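BvnE (Penicillium brevicompactum, PDB 6U9I) catalyses the stereoselective semipinacol rearrangement in the assembly of brevianamides, fungal indole alkaloids. Local coordinates at residues N13-W25 with V118-V132. Residues are numbered along the deposited sequence; the frame is centred on the assembly and turned at random.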
loop_
_atom_site.group_PDB
_atom_site.type_symbol
_atom_site.label_atom_id
_atom_site.label_comp_id
_atom_site.label_asym_id
_atom_site.label_seq_id
_atom_site.Cartn_x
_atom_site.Cartn_y
_atom_site.Cartn_z
ATOM N N ASN A 13 -12.774 18.757 -13.749
ATOM C CA ASN A 13 -11.412 18.235 -13.731
ATOM C C ASN A 13 -10.903 18.011 -12.298
ATOM O O ASN A 13 -9.820 18.473 -11.924
ATOM C CB ASN A 13 -10.460 19.172 -14.494
ATOM C CG ASN A 13 -10.871 19.381 -15.954
ATOM O OD1 ASN A 13 -11.189 20.497 -16.365
ATOM N ND2 ASN A 13 -10.853 18.307 -16.744
ATOM N N LEU A 14 -11.693 17.288 -11.501
ATOM C CA LEU A 14 -11.267 16.975 -10.143
ATOM C C LEU A 14 -10.124 15.964 -10.120
ATOM O O LEU A 14 -9.235 16.054 -9.263
ATOM C CB LEU A 14 -12.447 16.459 -9.337
ATOM C CG LEU A 14 -12.110 16.204 -7.875
ATOM C CD1 LEU A 14 -11.906 17.513 -7.135
ATOM C CD2 LEU A 14 -13.238 15.410 -7.248
ATOM N N ARG A 15 -10.125 14.998 -11.041
ATOM C CA ARG A 15 -9.015 14.051 -11.108
ATOM C C ARG A 15 -7.690 14.773 -11.305
ATOM O O ARG A 15 -6.700 14.480 -10.629
ATOM C CB ARG A 15 -9.238 13.044 -12.234
ATOM C CG ARG A 15 -8.074 12.085 -12.399
ATOM C CD ARG A 15 -8.225 11.173 -13.617
ATOM N NE ARG A 15 -7.226 10.106 -13.589
ATOM C CZ ARG A 15 -7.401 8.956 -12.950
ATOM N NH1 ARG A 15 -8.544 8.730 -12.295
ATOM N NH2 ARG A 15 -6.439 8.039 -12.953
ATOM N N GLU A 16 -7.642 15.726 -12.236
ATOM C CA GLU A 16 -6.379 16.414 -12.473
ATOM C C GLU A 16 -5.970 17.241 -11.260
ATOM O O GLU A 16 -4.786 17.286 -10.908
ATOM C CB GLU A 16 -6.473 17.274 -13.738
ATOM C CG GLU A 16 -6.746 16.467 -15.018
ATOM C CD GLU A 16 -8.190 15.969 -15.134
ATOM O OE1 GLU A 16 -9.036 16.376 -14.309
ATOM O OE2 GLU A 16 -8.476 15.165 -16.049
ATOM N N GLN A 17 -6.939 17.872 -10.589
ATOM C CA GLN A 17 -6.636 18.617 -9.371
ATOM C C GLN A 17 -6.033 17.713 -8.299
ATOM O O GLN A 17 -5.092 18.110 -7.605
ATOM C CB GLN A 17 -7.897 19.285 -8.830
ATOM C CG GLN A 17 -7.718 19.891 -7.434
ATOM C CD GLN A 17 -6.816 21.114 -7.428
ATOM O OE1 GLN A 17 -7.290 22.239 -7.567
ATOM N NE2 GLN A 17 -5.510 20.901 -7.260
ATOM N N LEU A 18 -6.578 16.501 -8.137
ATOM C CA LEU A 18 -6.048 15.596 -7.117
ATOM C C LEU A 18 -4.640 15.132 -7.480
ATOM O O LEU A 18 -3.776 14.997 -6.604
ATOM C CB LEU A 18 -6.996 14.408 -6.924
ATOM C CG LEU A 18 -8.340 14.756 -6.257
ATOM C CD1 LEU A 18 -9.381 13.662 -6.491
ATOM C CD2 LEU A 18 -8.155 14.998 -4.743
ATOM N N ILE A 19 -4.381 14.918 -8.773
ATOM C CA ILE A 19 -3.038 14.538 -9.198
ATOM C C ILE A 19 -2.057 15.678 -8.958
ATOM O O ILE A 19 -0.940 15.458 -8.481
ATOM C CB ILE A 19 -3.060 14.087 -10.674
ATOM C CG1 ILE A 19 -3.809 12.757 -10.785
ATOM C CG2 ILE A 19 -1.630 13.994 -11.237
ATOM C CD1 ILE A 19 -3.970 12.224 -12.200
ATOM N N VAL A 20 -2.464 16.920 -9.260
ATOM C CA VAL A 20 -1.618 18.078 -8.982
ATOM C C VAL A 20 -1.314 18.186 -7.491
ATOM O O VAL A 20 -0.168 18.435 -7.095
ATOM C CB VAL A 20 -2.275 19.362 -9.525
ATOM C CG1 VAL A 20 -1.644 20.592 -8.902
ATOM C CG2 VAL A 20 -2.166 19.400 -11.051
ATOM N N SER A 21 -2.322 17.995 -6.632
ATOM C CA SER A 21 -2.037 18.085 -5.198
ATOM C C SER A 21 -1.208 16.914 -4.690
ATOM O O SER A 21 -0.422 17.087 -3.751
ATOM C CB SER A 21 -3.321 18.216 -4.374
ATOM O OG SER A 21 -4.137 19.252 -4.874
ATOM N N ALA A 22 -1.371 15.719 -5.272
ATOM C CA ALA A 22 -0.506 14.610 -4.878
ATOM C C ALA A 22 0.936 14.868 -5.301
ATOM O O ALA A 22 1.878 14.590 -4.546
ATOM C CB ALA A 22 -1.011 13.295 -5.480
ATOM N N HIS A 23 1.140 15.403 -6.507
ATOM C CA HIS A 23 2.505 15.720 -6.905
ATOM C C HIS A 23 3.066 16.874 -6.094
ATOM O O HIS A 23 4.272 16.906 -5.823
ATOM C CB HIS A 23 2.564 16.014 -8.404
ATOM C CG HIS A 23 2.570 14.774 -9.247
ATOM N ND1 HIS A 23 3.585 13.841 -9.187
ATOM C CD2 HIS A 23 1.679 14.301 -10.151
ATOM C CE1 HIS A 23 3.319 12.851 -10.022
ATOM N NE2 HIS A 23 2.167 13.105 -10.617
ATOM N N ARG A 24 2.217 17.818 -5.676
ATOM C CA ARG A 24 2.705 18.870 -4.793
ATOM C C ARG A 24 3.162 18.293 -3.467
ATOM O O ARG A 24 4.174 18.730 -2.903
ATOM C CB ARG A 24 1.632 19.937 -4.578
ATOM C CG ARG A 24 2.104 21.091 -3.687
ATOM C CD ARG A 24 0.995 22.107 -3.497
ATOM N NE ARG A 24 -0.177 21.471 -2.899
ATOM C CZ ARG A 24 -1.335 22.088 -2.685
ATOM N NH1 ARG A 24 -2.346 21.424 -2.142
ATOM N NH2 ARG A 24 -1.478 23.369 -3.018
ATOM N N TRP A 25 2.418 17.307 -2.943
ATOM C CA TRP A 25 2.833 16.660 -1.704
ATOM C C TRP A 25 4.206 16.013 -1.863
ATOM O O TRP A 25 5.064 16.138 -0.984
ATOM C CB TRP A 25 1.781 15.631 -1.280
ATOM C CG TRP A 25 2.104 14.939 0.004
ATOM C CD1 TRP A 25 1.929 15.433 1.264
ATOM C CD2 TRP A 25 2.661 13.621 0.159
ATOM N NE1 TRP A 25 2.338 14.506 2.199
ATOM C CE2 TRP A 25 2.793 13.387 1.544
ATOM C CE3 TRP A 25 3.057 12.616 -0.738
ATOM C CZ2 TRP A 25 3.309 12.193 2.056
ATOM C CZ3 TRP A 25 3.573 11.425 -0.221
ATOM C CH2 TRP A 25 3.689 11.229 1.159
ATOM N N VAL A 118 1.174 4.604 -0.002
ATOM C CA VAL A 118 0.617 5.767 0.680
ATOM C C VAL A 118 -0.794 6.020 0.167
ATOM O O VAL A 118 -1.062 5.897 -1.034
ATOM C CB VAL A 118 1.534 6.993 0.466
ATOM C CG1 VAL A 118 0.831 8.292 0.808
ATOM C CG2 VAL A 118 2.816 6.825 1.286
ATOM N N VAL A 119 -1.707 6.361 1.082
ATOM C CA VAL A 119 -3.066 6.765 0.732
ATOM C C VAL A 119 -3.247 8.194 1.229
ATOM O O VAL A 119 -3.286 8.432 2.443
ATOM C CB VAL A 119 -4.131 5.846 1.340
ATOM C CG1 VAL A 119 -5.531 6.315 0.906
ATOM C CG2 VAL A 119 -3.875 4.382 0.960
ATOM N N LEU A 120 -3.308 9.145 0.296
ATOM C CA LEU A 120 -3.610 10.537 0.600
ATOM C C LEU A 120 -5.114 10.753 0.479
ATOM O O LEU A 120 -5.726 10.328 -0.505
ATOM C CB LEU A 120 -2.878 11.477 -0.360
ATOM C CG LEU A 120 -1.362 11.312 -0.522
ATOM C CD1 LEU A 120 -0.823 12.294 -1.560
ATOM C CD2 LEU A 120 -0.685 11.558 0.794
ATOM N N THR A 121 -5.712 11.410 1.468
ATOM C CA THR A 121 -7.082 11.898 1.342
ATOM C C THR A 121 -7.046 13.418 1.385
ATOM O O THR A 121 -6.386 14.000 2.253
ATOM C CB THR A 121 -7.990 11.380 2.468
ATOM O OG1 THR A 121 -7.880 9.953 2.552
ATOM C CG2 THR A 121 -9.447 11.749 2.171
ATOM N N PHE A 122 -7.749 14.058 0.456
ATOM C CA PHE A 122 -7.802 15.510 0.410
ATOM C C PHE A 122 -9.172 15.995 0.866
ATOM O O PHE A 122 -10.128 15.223 0.984
ATOM C CB PHE A 122 -7.467 16.015 -0.995
ATOM C CG PHE A 122 -6.042 15.739 -1.394
ATOM C CD1 PHE A 122 -5.041 16.642 -1.077
ATOM C CD2 PHE A 122 -5.706 14.566 -2.043
ATOM C CE1 PHE A 122 -3.721 16.392 -1.416
ATOM C CE2 PHE A 122 -4.386 14.305 -2.394
ATOM C CZ PHE A 122 -3.401 15.215 -2.081
ATOM N N ASN A 123 -9.248 17.294 1.150
ATOM C CA ASN A 123 -10.532 17.915 1.436
ATOM C C ASN A 123 -11.399 17.905 0.171
ATOM O O ASN A 123 -10.968 17.506 -0.917
ATOM C CB ASN A 123 -10.325 19.332 1.993
ATOM C CG ASN A 123 -9.670 20.285 0.986
ATOM O OD1 ASN A 123 -9.258 19.878 -0.097
ATOM N ND2 ASN A 123 -9.564 21.566 1.359
ATOM N N GLU A 124 -12.644 18.367 0.319
ATOM C CA GLU A 124 -13.613 18.267 -0.770
ATOM C C GLU A 124 -13.127 18.977 -2.021
ATOM O O GLU A 124 -13.366 18.507 -3.138
ATOM C CB GLU A 124 -14.962 18.847 -0.333
ATOM C CG GLU A 124 -16.082 18.560 -1.324
ATOM C CD GLU A 124 -16.153 19.574 -2.456
ATOM O OE1 GLU A 124 -16.588 19.197 -3.573
ATOM O OE2 GLU A 124 -15.767 20.747 -2.236
ATOM N N GLU A 125 -12.449 20.109 -1.854
ATOM C CA GLU A 125 -11.961 20.866 -2.996
ATOM C C GLU A 125 -10.718 20.246 -3.614
ATOM O O GLU A 125 -10.292 20.687 -4.691
ATOM C CB GLU A 125 -11.657 22.306 -2.580
ATOM C CG GLU A 125 -12.777 22.969 -1.774
ATOM C CD GLU A 125 -12.542 22.905 -0.263
ATOM O OE1 GLU A 125 -12.817 21.853 0.360
ATOM O OE2 GLU A 125 -12.079 23.919 0.306
ATOM N N GLY A 126 -10.126 19.249 -2.958
ATOM C CA GLY A 126 -8.917 18.621 -3.458
ATOM C C GLY A 126 -7.665 19.458 -3.342
ATOM O O GLY A 126 -6.697 19.197 -4.056
ATOM N N THR A 127 -7.646 20.442 -2.444
ATOM C CA THR A 127 -6.581 21.431 -2.357
ATOM C C THR A 127 -5.789 21.371 -1.064
ATOM O O THR A 127 -4.770 22.056 -0.958
ATOM C CB THR A 127 -7.156 22.846 -2.479
ATOM O OG1 THR A 127 -8.056 23.072 -1.379
ATOM C CG2 THR A 127 -7.897 23.012 -3.801
ATOM N N LEU A 128 -6.249 20.615 -0.070
ATOM C CA LEU A 128 -5.531 20.441 1.177
ATOM C C LEU A 128 -5.585 18.975 1.568
ATOM O O LEU A 128 -6.632 18.335 1.453
ATOM C CB LEU A 128 -6.138 21.285 2.308
ATOM C CG LEU A 128 -5.948 22.800 2.273
ATOM C CD1 LEU A 128 -6.678 23.401 3.466
ATOM C CD2 LEU A 128 -4.474 23.156 2.322
ATOM N N LEU A 129 -4.458 18.461 2.041
ATOM C CA LEU A 129 -4.374 17.093 2.533
ATOM C C LEU A 129 -5.030 16.979 3.908
ATOM O O LEU A 129 -4.673 17.711 4.831
ATOM C CB LEU A 129 -2.908 16.682 2.617
ATOM C CG LEU A 129 -2.548 15.268 3.019
ATOM C CD1 LEU A 129 -3.050 14.259 1.978
ATOM C CD2 LEU A 129 -1.037 15.254 3.115
ATOM N N ARG A 130 -5.972 16.040 4.058
ATOM C CA ARG A 130 -6.656 15.870 5.338
ATOM C C ARG A 130 -6.334 14.551 6.030
ATOM O O ARG A 130 -6.676 14.389 7.205
ATOM C CB ARG A 130 -8.180 15.997 5.161
ATOM C CG ARG A 130 -8.837 14.820 4.444
ATOM C CD ARG A 130 -10.367 14.983 4.357
ATOM N NE ARG A 130 -10.978 15.039 5.693
ATOM C CZ ARG A 130 -12.271 15.266 5.899
ATOM N NH1 ARG A 130 -12.771 15.299 7.141
ATOM N NH2 ARG A 130 -13.070 15.445 4.863
ATOM N N ASP A 131 -5.662 13.622 5.354
ATOM C CA ASP A 131 -5.291 12.356 5.971
ATOM C C ASP A 131 -4.219 11.706 5.117
ATOM O O ASP A 131 -4.274 11.789 3.892
ATOM C CB ASP A 131 -6.487 11.406 6.092
ATOM C CG ASP A 131 -6.153 10.161 6.894
ATOM O OD1 ASP A 131 -6.073 10.278 8.136
ATOM O OD2 ASP A 131 -5.970 9.072 6.299
ATOM N N VAL A 132 -3.250 11.064 5.766
ATOM C CA VAL A 132 -2.252 10.238 5.083
ATOM C C VAL A 132 -2.128 8.921 5.822
ATOM O O VAL A 132 -1.873 8.918 7.030
ATOM C CB VAL A 132 -0.866 10.901 5.043
ATOM C CG1 VAL A 132 0.053 10.091 4.157
ATOM C CG2 VAL A 132 -0.964 12.293 4.569
#
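Ser21 OG donates to the carbonyl oxygen of Gly126 at 2.7 Å, lying in the carbonyl plane with a C=O...OG angle of 157°. Gln17 runs past the same oxygen, its CG 3.6 Å from Gly126 O, before its amide reaches the methyl of Thr127. One turn beyond Ser21, Arg24 NH1 donates to Thr127 O at 2.8 Å; the acceptor sits at the edge of the guanidinium, near its plane, whereas NH1 stands well above the carbonyl plane. The Arg24 chain is extended to CG and CD and then bends at chi3 (59°), which brings NH1 back to the loop. Two successive carbonyls of residues 126-127 are thus tied to the helix. Asn123 braces this loop from within: its OD1 takes Thr127 N at 2.9 Å in the amide plane and Leu128 N from above that plane. The loop begins as a type I turn, Asn123 to Gly126, and links antiparallel strands 110-122 and 129-136, which carry a classic bulge where Arg130 and Asp131 face Thr121. Helix 14-31 lies across this curved sheet, an arrangement consistent with the NTF2-like (SnoaL-like) alpha+beta fold. Deeper in the interface, Leu18 CD2 lies 3.7 Å from Phe122 CD2, and Ser21 CB lies 3.5 Å from Phe122 CE1, both oblique to the ring. Leu18 and Ala22 also pack on Val97 of neighbouring strand 96-107. Trp25 swings its indole across the sheet, CG anti to the backbone N (chi1 -178°). Leu120 CD2 sits over the face of the six-membered ring, 4.0 Å from its centroid and almost on the normal, a CH-pi contact. Leu129 CD2 meets the pyrrole side obliquely, 3.5 Å from Trp25 CD1.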